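PDB 2GEF: protease VP4 from Blotched snakehead virus, which hydrolyses peptide bonds as a serine protease with a serine/lysine catalytic dyad, and probably cuts the birnavirus polyprotein of which it is itself a part. Local coordinates for residues A[36-47]-A[169-180]; A[105-113]-A[121-129]. All blocks are in the same frame, centred on the assembly; numbering follows the deposited sequence.

How the contacts relate
Contact 1 sets strands 36-38 and 43-47 against helix 170-178, while contact 2 pairs strand 111-113 with 121-126 and brings the end of strand 105-109 against it. Contact 1 is the more buried of the two and reaches the catalytic dyad; contact 2 is partly buried and lies away from it. Their chemistry follows place: strand against helix leaves the work to side chains and one serine-to-carbonyl bond, whereas strand against strand is held by a series of backbone bonds with valines packed on one face. Both reach one sheet, in which strands 43-52 and 104-109 are antiparallel neighbours, with Leu47 O 3.0 Å from Val109 N. Ile180 also packs on Asp111.

Contact 1: residues A[36-47]-A[169-180]; sequences VAFGDNHSTSEL and FGNLKARAAHKI
Ser45 turns OG anti to its own backbone N (chi1 -174°), which carries the hydroxyl across to helix 170-178, where it donates to Leu172 O. The modelled separation of Ser45 OG and Leu172 O, 2.5 Å, is very short, and its exact value is doubtful. Leu172 likewise has CG trans to its N (chi1 179°), and this turns the branch toward strand 36-38, with CD2 4.0 Å from Val36 CB and 3.8 Å from Phe38 CE2. Phe38 comes at Phe169 from the opposite direction: its CZ stands 3.4 Å above the plane of the Phe169 ring, over the centre, with the ring planes inclined at 49°. Phe169 is the N-cap residue of the helix. Farther along, Leu47 CD2 packs 4.0 Å from Ala176 CB, and Leu47 CD1 meets Ile180 CD1 tip to tip at 3.9 Å. Val36 CG1 crosses the chain of Lys173 at about a right angle, tight against its CG at 3.5 Å. Lys173 is the catalytic lysine, with a weak hydrogen bond between NZ and Thr156 OG1. Val36 alone among the strand side chains thus packs on the aliphatic stem of Lys173, while the amine lies outside this contact, beside Thr156 and the nucleophile Ser136.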
loop_
_atom_site.group_PDB
_atom_site.type_symbol
_atom_site.label_atom_id
_atom_site.label_comp_id
_atom_site.label_asym_id
_atom_site.label_seq_id
_atom_site.Cartn_x
_atom_site.Cartn_y
_atom_site.Cartn_z
ATOM N N VAL A 36 3.186 -1.338 -7.910
ATOM C CA VAL A 36 3.467 -1.949 -9.215
ATOM C C VAL A 36 4.702 -1.152 -9.842
ATOM O O VAL A 36 4.904 0.074 -9.566
ATOM C CB VAL A 36 2.220 -1.978 -10.122
ATOM C CG1 VAL A 36 1.008 -2.615 -9.461
ATOM C CG2 VAL A 36 1.870 -0.586 -10.657
ATOM N N ALA A 37 5.507 -1.854 -10.632
ATOM C CA ALA A 37 6.607 -1.302 -11.371
ATOM C C ALA A 37 6.747 -2.075 -12.690
ATOM O O ALA A 37 6.338 -3.298 -12.796
ATOM C CB ALA A 37 7.846 -1.365 -10.594
ATOM N N PHE A 38 7.250 -1.341 -13.688
ATOM C CA PHE A 38 7.432 -1.830 -15.115
ATOM C C PHE A 38 8.844 -1.712 -15.631
ATOM O O PHE A 38 9.360 -0.621 -15.652
ATOM C CB PHE A 38 6.444 -1.083 -16.057
ATOM C CG PHE A 38 5.064 -0.932 -15.445
ATOM C CD1 PHE A 38 4.740 0.188 -14.700
ATOM C CD2 PHE A 38 4.139 -1.940 -15.584
ATOM C CE1 PHE A 38 3.474 0.296 -14.039
ATOM C CE2 PHE A 38 2.888 -1.865 -15.000
ATOM C CZ PHE A 38 2.549 -0.711 -14.204
ATOM N N GLY A 39 9.466 -2.788 -16.139
ATOM C CA GLY A 39 10.672 -2.595 -17.010
ATOM C C GLY A 39 10.460 -3.172 -18.432
ATOM O O GLY A 39 9.335 -3.637 -18.783
ATOM N N ASP A 40 11.529 -3.143 -19.230
ATOM C CA ASP A 40 11.644 -3.855 -20.500
ATOM C C ASP A 40 11.508 -5.284 -19.959
ATOM O O ASP A 40 11.862 -5.505 -18.838
ATOM C CB ASP A 40 13.103 -3.706 -21.111
ATOM C CG ASP A 40 13.616 -2.315 -21.121
ATOM O OD1 ASP A 40 12.831 -1.342 -21.100
ATOM O OD2 ASP A 40 14.872 -2.210 -21.160
ATOM N N ASN A 41 10.965 -6.260 -20.609
ATOM C CA ASN A 41 11.099 -7.599 -19.892
ATOM C C ASN A 41 9.983 -8.007 -18.987
ATOM O O ASN A 41 9.248 -8.889 -19.333
ATOM C CB ASN A 41 12.447 -7.735 -19.085
ATOM C CG ASN A 41 12.647 -9.164 -18.452
ATOM O OD1 ASN A 41 12.300 -9.420 -17.280
ATOM N ND2 ASN A 41 13.227 -10.081 -19.237
ATOM N N HIS A 42 9.851 -7.349 -17.821
ATOM C CA HIS A 42 8.812 -7.672 -16.816
ATOM C C HIS A 42 8.211 -6.478 -15.982
ATOM O O HIS A 42 8.804 -5.442 -15.825
ATOM C CB HIS A 42 9.261 -8.912 -15.952
ATOM C CG HIS A 42 10.082 -8.553 -14.760
ATOM N ND1 HIS A 42 10.994 -7.519 -14.772
ATOM C CD2 HIS A 42 10.056 -9.008 -13.480
ATOM C CE1 HIS A 42 11.496 -7.359 -13.549
ATOM N NE2 HIS A 42 10.966 -8.272 -12.756
ATOM N N SER A 43 7.027 -6.716 -15.460
ATOM C CA SER A 43 6.321 -5.923 -14.512
ATOM C C SER A 43 6.292 -6.685 -13.202
ATOM O O SER A 43 6.423 -7.910 -13.212
ATOM C CB SER A 43 4.874 -5.652 -14.957
ATOM O OG SER A 43 4.888 -5.204 -16.322
ATOM N N THR A 44 6.152 -5.914 -12.099
ATOM C CA THR A 44 6.093 -6.403 -10.753
ATOM C C THR A 44 4.830 -5.854 -10.028
ATOM O O THR A 44 4.381 -4.840 -10.365
ATOM C CB THR A 44 7.433 -5.957 -9.880
ATOM O OG1 THR A 44 7.560 -4.502 -9.885
ATOM C CG2 THR A 44 8.717 -6.571 -10.467
ATOM N N SER A 45 4.317 -6.597 -9.053
ATOM C CA SER A 45 3.213 -6.193 -8.172
ATOM C C SER A 45 3.610 -6.856 -6.870
ATOM O O SER A 45 3.915 -8.136 -6.834
ATOM C CB SER A 45 1.913 -6.892 -8.681
ATOM O OG SER A 45 0.840 -6.459 -7.995
ATOM N N GLU A 46 3.520 -6.081 -5.805
ATOM C CA GLU A 46 3.967 -6.488 -4.447
ATOM C C GLU A 46 3.065 -5.774 -3.448
ATOM O O GLU A 46 2.679 -4.666 -3.703
ATOM C CB GLU A 46 5.292 -5.721 -4.251
ATOM C CG GLU A 46 6.378 -6.419 -3.757
ATOM C CD GLU A 46 7.669 -5.641 -4.052
ATOM O OE1 GLU A 46 7.797 -4.965 -5.130
ATOM O OE2 GLU A 46 8.572 -5.693 -3.198
ATOM N N LEU A 47 2.942 -6.244 -2.210
ATOM C CA LEU A 47 2.487 -5.369 -1.069
ATOM C C LEU A 47 3.559 -4.709 -0.338
ATOM O O LEU A 47 4.653 -5.188 -0.268
ATOM C CB LEU A 47 1.702 -6.209 -0.108
ATOM C CG LEU A 47 0.450 -6.743 -0.830
ATOM C CD1 LEU A 47 -0.237 -7.567 0.239
ATOM C CD2 LEU A 47 -0.514 -5.761 -1.434
ATOM N N PHE A 169 -4.053 0.029 -13.227
ATOM C CA PHE A 169 -3.356 -1.232 -12.748
ATOM C C PHE A 169 -4.089 -2.036 -11.694
ATOM O O PHE A 169 -3.477 -2.824 -11.032
ATOM C CB PHE A 169 -1.857 -0.967 -12.379
ATOM C CG PHE A 169 -1.158 -0.044 -13.431
ATOM C CD1 PHE A 169 -1.020 -0.473 -14.779
ATOM C CD2 PHE A 169 -0.623 1.222 -13.077
ATOM C CE1 PHE A 169 -0.451 0.404 -15.773
ATOM C CE2 PHE A 169 -0.035 2.060 -14.073
ATOM C CZ PHE A 169 0.006 1.646 -15.410
ATOM N N GLY A 170 -5.374 -1.857 -11.550
ATOM C CA GLY A 170 -6.158 -2.630 -10.591
ATOM C C GLY A 170 -5.956 -4.165 -10.641
ATOM O O GLY A 170 -5.715 -4.840 -9.683
ATOM N N ASN A 171 -6.172 -4.739 -11.781
ATOM C CA ASN A 171 -5.862 -6.104 -11.995
ATOM C C ASN A 171 -4.466 -6.642 -11.617
ATOM O O ASN A 171 -4.325 -7.691 -11.083
ATOM C CB ASN A 171 -6.058 -6.353 -13.476
ATOM C CG ASN A 171 -6.177 -7.796 -13.730
ATOM O OD1 ASN A 171 -5.211 -8.556 -13.515
ATOM N ND2 ASN A 171 -7.391 -8.238 -13.993
ATOM N N LEU A 172 -3.408 -5.957 -11.975
ATOM C CA LEU A 172 -2.115 -6.356 -11.530
ATOM C C LEU A 172 -1.901 -6.117 -9.998
ATOM O O LEU A 172 -1.170 -6.904 -9.340
ATOM C CB LEU A 172 -1.064 -5.517 -12.321
ATOM C CG LEU A 172 0.433 -5.699 -12.055
ATOM C CD1 LEU A 172 0.790 -7.026 -12.485
ATOM C CD2 LEU A 172 1.194 -4.617 -12.948
ATOM N N LYS A 173 -2.443 -4.987 -9.513
ATOM C CA LYS A 173 -2.537 -4.722 -8.067
ATOM C C LYS A 173 -3.211 -5.800 -7.295
ATOM O O LYS A 173 -2.589 -6.190 -6.293
ATOM C CB LYS A 173 -3.060 -3.320 -7.697
ATOM C CG LYS A 173 -2.109 -2.326 -7.931
ATOM C CD LYS A 173 -2.859 -0.935 -7.894
ATOM C CE LYS A 173 -2.003 0.064 -8.554
ATOM N NZ LYS A 173 -1.391 0.929 -7.593
ATOM N N ALA A 174 -4.342 -6.386 -7.792
ATOM C CA ALA A 174 -5.108 -7.417 -7.087
ATOM C C ALA A 174 -4.248 -8.669 -6.953
ATOM O O ALA A 174 -4.271 -9.356 -5.893
ATOM C CB ALA A 174 -6.368 -7.801 -7.901
ATOM N N ARG A 175 -3.446 -8.977 -7.986
ATOM C CA ARG A 175 -2.534 -10.089 -7.856
ATOM C C ARG A 175 -1.747 -10.062 -6.540
ATOM O O ARG A 175 -1.571 -11.027 -5.944
ATOM C CB ARG A 175 -1.538 -10.114 -9.026
ATOM C CG ARG A 175 -2.137 -10.202 -10.340
ATOM C CD ARG A 175 -2.735 -11.573 -10.509
ATOM N NE ARG A 175 -3.034 -11.794 -11.909
ATOM C CZ ARG A 175 -3.107 -12.984 -12.496
ATOM N NH1 ARG A 175 -2.901 -14.150 -11.790
ATOM N NH2 ARG A 175 -3.392 -12.985 -13.804
ATOM N N ALA A 176 -1.279 -8.918 -6.098
ATOM C CA ALA A 176 -0.360 -8.754 -4.998
ATOM C C ALA A 176 -1.141 -9.017 -3.732
ATOM O O ALA A 176 -0.663 -9.609 -2.759
ATOM C CB ALA A 176 0.202 -7.292 -5.047
ATOM N N ALA A 177 -2.374 -8.609 -3.738
ATOM C CA ALA A 177 -3.196 -8.819 -2.583
ATOM C C ALA A 177 -3.600 -10.289 -2.493
ATOM O O ALA A 177 -3.574 -10.824 -1.418
ATOM C CB ALA A 177 -4.472 -7.929 -2.695
ATOM N N HIS A 178 -4.038 -10.912 -3.601
ATOM C CA HIS A 178 -4.663 -12.279 -3.633
ATOM C C HIS A 178 -3.550 -13.334 -3.316
ATOM O O HIS A 178 -3.797 -14.338 -2.647
ATOM C CB HIS A 178 -5.318 -12.500 -5.010
ATOM C CG HIS A 178 -6.471 -11.582 -5.285
ATOM N ND1 HIS A 178 -7.252 -11.716 -6.431
ATOM C CD2 HIS A 178 -7.024 -10.544 -4.549
ATOM C CE1 HIS A 178 -8.214 -10.785 -6.419
ATOM N NE2 HIS A 178 -8.126 -10.079 -5.271
ATOM N N LYS A 179 -2.305 -12.998 -3.689
ATOM C CA LYS A 179 -1.212 -13.838 -3.457
ATOM C C LYS A 179 -1.095 -14.208 -2.001
ATOM O O LYS A 179 -0.640 -15.312 -1.612
ATOM C CB LYS A 179 0.078 -13.226 -4.022
ATOM C CG LYS A 179 1.296 -14.237 -3.860
ATOM C CD LYS A 179 2.687 -13.553 -4.182
ATOM C CE LYS A 179 3.960 -14.534 -4.096
ATOM N NZ LYS A 179 5.436 -13.954 -4.376
ATOM N N ILE A 180 -1.458 -13.283 -1.141
ATOM C CA ILE A 180 -1.513 -13.722 0.207
ATOM C C ILE A 180 -2.895 -13.863 0.783
ATOM O O ILE A 180 -3.003 -13.797 1.930
ATOM C CB ILE A 180 -0.559 -12.923 1.094
ATOM C CG1 ILE A 180 -0.960 -11.444 1.187
ATOM C CG2 ILE A 180 0.911 -13.106 0.629
ATOM C CD1 ILE A 180 -0.244 -10.855 2.364
#

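Contact 2: residues A[105-113]-A[121-129]; sequences TILPVADVF and DVDVVWNDM
Phe113 brings the CD2 corner of its ring to 3.6 Å from Asp121 O, an oblique approach. At the other end of the contact the Asn127 and Pro108 side chains cross at about a right angle, with the amide ND2 of Asn127 3.3 Å from Pro108 CB. The same nitrogen is hydrogen-bonded to Tyr48 OH and probably to Glu46, which is modelled too close for its distance to be trusted; OD1 accepts from Met129 N in an Asx turn, so Tyr48 and the turn hold the two ends of the amide. Backbone bonds fix the pairing between these groups. Phe113 N to Asp121 O (2.9 Å) and Asp121 N to Phe113 O (2.7 Å) close an antiparallel hydrogen-bonded pair. Strands 111-114 and 120-126 form a beta hairpin, and the axes of 111-113 and 121-126 run at 162°. Between the Val109-Val124 and Val112-Val122 pairs one strand has two residues, Ala110 and Asp111, and the other only Asp123, consistent with a beta bulge; Ala110 N donates to Asp123 O at 3.0 Å. At this corner the chain leaves the hairpin, for strand 105-109 lies at 98° to 121-126 and belongs to another sheet. Past the corner Val125 N still reaches Pro108 O, at 3.3 Å and from above the carbonyl plane. Val109, Val112, Val122 and Val124 share one face. With CG1 anti to its N (chi1 159°), Val122 spreads its branches between two neighbours, CG1 lying 3.5 Å from Val109 CG1 and CG2 3.6 Å from Val112 CG1. On the other face Asp121 forms a salt bridge with Arg115, and Asp123 bonds to Ser22 of strand 22-27.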
loop_
_atom_site.group_PDB
_atom_site.type_symbol
_atom_site.label_atom_id
_atom_site.label_comp_id
_atom_site.label_asym_id
_atom_site.label_seq_id
_atom_site.Cartn_x
_atom_site.Cartn_y
_atom_site.Cartn_z
ATOM N N THR A 105 6.355 5.414 7.515
ATOM C CA THR A 105 7.343 4.750 6.751
ATOM C C THR A 105 6.649 3.656 6.016
ATOM O O THR A 105 5.742 3.023 6.601
ATOM C CB THR A 105 8.310 4.092 7.786
ATOM O OG1 THR A 105 8.844 5.129 8.588
ATOM C CG2 THR A 105 9.488 3.555 7.091
ATOM N N ILE A 106 6.995 3.383 4.760
ATOM C CA ILE A 106 6.403 2.230 4.047
ATOM C C ILE A 106 7.531 1.202 3.767
ATOM O O ILE A 106 8.717 1.546 3.673
ATOM C CB ILE A 106 5.699 2.701 2.729
ATOM C CG1 ILE A 106 6.730 3.387 1.855
ATOM C CG2 ILE A 106 4.617 3.698 3.064
ATOM C CD1 ILE A 106 6.445 3.662 0.379
ATOM N N LEU A 107 7.175 -0.055 3.771
ATOM C CA LEU A 107 8.127 -1.172 3.741
ATOM C C LEU A 107 7.615 -2.281 2.842
ATOM O O LEU A 107 6.398 -2.659 2.933
ATOM C CB LEU A 107 8.374 -1.796 5.155
ATOM C CG LEU A 107 8.848 -0.764 6.239
ATOM C CD1 LEU A 107 8.561 -1.289 7.662
ATOM C CD2 LEU A 107 10.254 -0.453 6.054
ATOM N N PRO A 108 8.495 -2.852 2.006
ATOM C CA PRO A 108 7.945 -3.988 1.204
ATOM C C PRO A 108 7.665 -5.129 2.133
ATOM O O PRO A 108 8.350 -5.281 3.075
ATOM C CB PRO A 108 9.053 -4.293 0.145
ATOM C CG PRO A 108 10.225 -3.306 0.511
ATOM C CD PRO A 108 9.919 -2.578 1.773
ATOM N N VAL A 109 6.617 -5.920 1.917
ATOM C CA VAL A 109 6.369 -7.109 2.750
ATOM C C VAL A 109 6.045 -8.416 1.889
ATOM O O VAL A 109 5.201 -8.342 0.938
ATOM C CB VAL A 109 5.250 -6.809 3.710
ATOM C CG1 VAL A 109 5.469 -5.446 4.410
ATOM C CG2 VAL A 109 3.943 -6.747 2.995
ATOM N N ALA A 110 6.626 -9.583 2.236
ATOM C CA ALA A 110 6.285 -10.823 1.563
ATOM C C ALA A 110 5.059 -11.539 2.084
ATOM O O ALA A 110 4.558 -12.341 1.403
ATOM C CB ALA A 110 7.414 -11.727 1.706
ATOM N N ASP A 111 4.590 -11.282 3.301
ATOM C CA ASP A 111 3.500 -11.986 3.904
ATOM C C ASP A 111 3.143 -11.416 5.264
ATOM O O ASP A 111 3.893 -10.655 5.826
ATOM C CB ASP A 111 3.857 -13.456 4.170
ATOM C CG ASP A 111 2.616 -14.389 4.106
ATOM O OD1 ASP A 111 1.434 -13.919 3.911
ATOM O OD2 ASP A 111 2.822 -15.601 4.238
ATOM N N VAL A 112 2.028 -11.897 5.822
ATOM C CA VAL A 112 1.370 -11.307 7.006
ATOM C C VAL A 112 0.539 -12.350 7.724
ATOM O O VAL A 112 -0.362 -13.020 7.150
ATOM C CB VAL A 112 0.417 -10.053 6.698
ATOM C CG1 VAL A 112 -0.021 -9.391 8.070
ATOM C CG2 VAL A 112 1.171 -9.005 5.872
ATOM N N PHE A 113 0.867 -12.470 9.006
ATOM C CA PHE A 113 0.263 -13.464 9.867
ATOM C C PHE A 113 -0.360 -12.637 10.929
ATOM O O PHE A 113 0.380 -12.037 11.658
ATOM C CB PHE A 113 1.350 -14.437 10.450
ATOM C CG PHE A 113 2.268 -14.999 9.359
ATOM C CD1 PHE A 113 1.802 -16.009 8.480
ATOM C CD2 PHE A 113 3.552 -14.416 9.143
ATOM C CE1 PHE A 113 2.584 -16.457 7.427
ATOM C CE2 PHE A 113 4.363 -14.851 8.161
ATOM C CZ PHE A 113 3.880 -15.911 7.258
ATOM N N ASP A 121 2.235 -10.326 12.608
ATOM C CA ASP A 121 3.625 -10.517 12.426
ATOM C C ASP A 121 3.756 -10.405 10.913
ATOM O O ASP A 121 3.040 -11.041 10.185
ATOM C CB ASP A 121 3.988 -11.936 12.935
ATOM C CG ASP A 121 4.012 -12.004 14.385
ATOM O OD1 ASP A 121 4.782 -11.279 15.061
ATOM O OD2 ASP A 121 3.192 -12.757 14.918
ATOM N N VAL A 122 4.663 -9.578 10.440
ATOM C CA VAL A 122 4.644 -9.152 9.057
ATOM C C VAL A 122 6.050 -9.470 8.667
ATOM O O VAL A 122 7.036 -9.064 9.356
ATOM C CB VAL A 122 4.255 -7.613 8.843
ATOM C CG1 VAL A 122 4.702 -6.973 7.474
ATOM C CG2 VAL A 122 2.755 -7.300 9.173
ATOM N N ASP A 123 6.127 -10.234 7.588
ATOM C CA ASP A 123 7.432 -10.535 7.016
ATOM C C ASP A 123 7.915 -9.328 6.169
ATOM O O ASP A 123 7.531 -9.183 5.026
ATOM C CB ASP A 123 7.274 -11.834 6.198
ATOM C CG ASP A 123 8.532 -12.343 5.606
ATOM O OD1 ASP A 123 9.613 -11.798 5.800
ATOM O OD2 ASP A 123 8.405 -13.389 4.941
ATOM N N VAL A 124 8.735 -8.473 6.760
ATOM C CA VAL A 124 9.279 -7.308 6.079
ATOM C C VAL A 124 10.505 -7.812 5.287
ATOM O O VAL A 124 11.274 -8.572 5.753
ATOM C CB VAL A 124 9.742 -6.203 7.112
ATOM C CG1 VAL A 124 10.449 -4.936 6.507
ATOM C CG2 VAL A 124 8.611 -5.802 8.087
ATOM N N VAL A 125 10.662 -7.368 4.073
ATOM C CA VAL A 125 11.737 -7.815 3.208
ATOM C C VAL A 125 12.466 -6.553 2.632
ATOM O O VAL A 125 11.922 -5.427 2.654
ATOM C CB VAL A 125 11.175 -8.777 2.002
ATOM C CG1 VAL A 125 10.779 -10.271 2.474
ATOM C CG2 VAL A 125 10.060 -8.109 1.086
ATOM N N TRP A 126 13.647 -6.776 2.076
ATOM C CA TRP A 126 14.271 -5.885 1.116
ATOM C C TRP A 126 14.006 -6.421 -0.279
ATOM O O TRP A 126 14.272 -7.594 -0.606
ATOM C CB TRP A 126 15.790 -5.823 1.343
ATOM C CG TRP A 126 16.206 -5.277 2.679
ATOM C CD1 TRP A 126 15.373 -5.035 3.765
ATOM C CD2 TRP A 126 17.524 -4.940 3.102
ATOM N NE1 TRP A 126 16.114 -4.518 4.829
ATOM C CE2 TRP A 126 17.427 -4.415 4.431
ATOM C CE3 TRP A 126 18.776 -4.960 2.479
ATOM C CZ2 TRP A 126 18.548 -3.964 5.150
ATOM C CZ3 TRP A 126 19.881 -4.493 3.193
ATOM C CH2 TRP A 126 19.751 -4.020 4.509
ATOM N N ASN A 127 13.467 -5.543 -1.113
ATOM C CA ASN A 127 13.245 -5.778 -2.553
ATOM C C ASN A 127 14.189 -4.659 -3.026
ATOM O O ASN A 127 14.433 -3.721 -2.244
ATOM C CB ASN A 127 11.711 -5.545 -2.950
ATOM C CG ASN A 127 11.291 -4.058 -2.936
ATOM O OD1 ASN A 127 12.124 -3.107 -2.941
ATOM N ND2 ASN A 127 10.010 -3.851 -3.022
ATOM N N ASP A 128 14.806 -4.723 -4.201
ATOM C CA ASP A 128 15.831 -3.697 -4.499
ATOM C C ASP A 128 15.212 -2.658 -5.440
ATOM O O ASP A 128 15.796 -2.147 -6.387
ATOM C CB ASP A 128 17.126 -4.296 -5.030
ATOM C CG ASP A 128 17.567 -5.519 -4.243
ATOM O OD1 ASP A 128 18.414 -5.367 -3.331
ATOM O OD2 ASP A 128 17.057 -6.642 -4.523
HETATM N N MSE A 129 13.979 -2.300 -5.109
HETATM C CA MSE A 129 13.174 -1.511 -5.999
HETATM C C MSE A 129 13.510 -0.073 -5.589
HETATM O O MSE A 129 14.095 0.132 -4.502
HETATM C CB MSE A 129 11.709 -1.917 -5.830
HETATM C CG MSE A 129 11.476 -3.415 -6.150
HETATM SE SE MSE A 129 11.796 -3.872 -8.068
HETATM C CE MSE A 129 10.545 -2.469 -8.648
#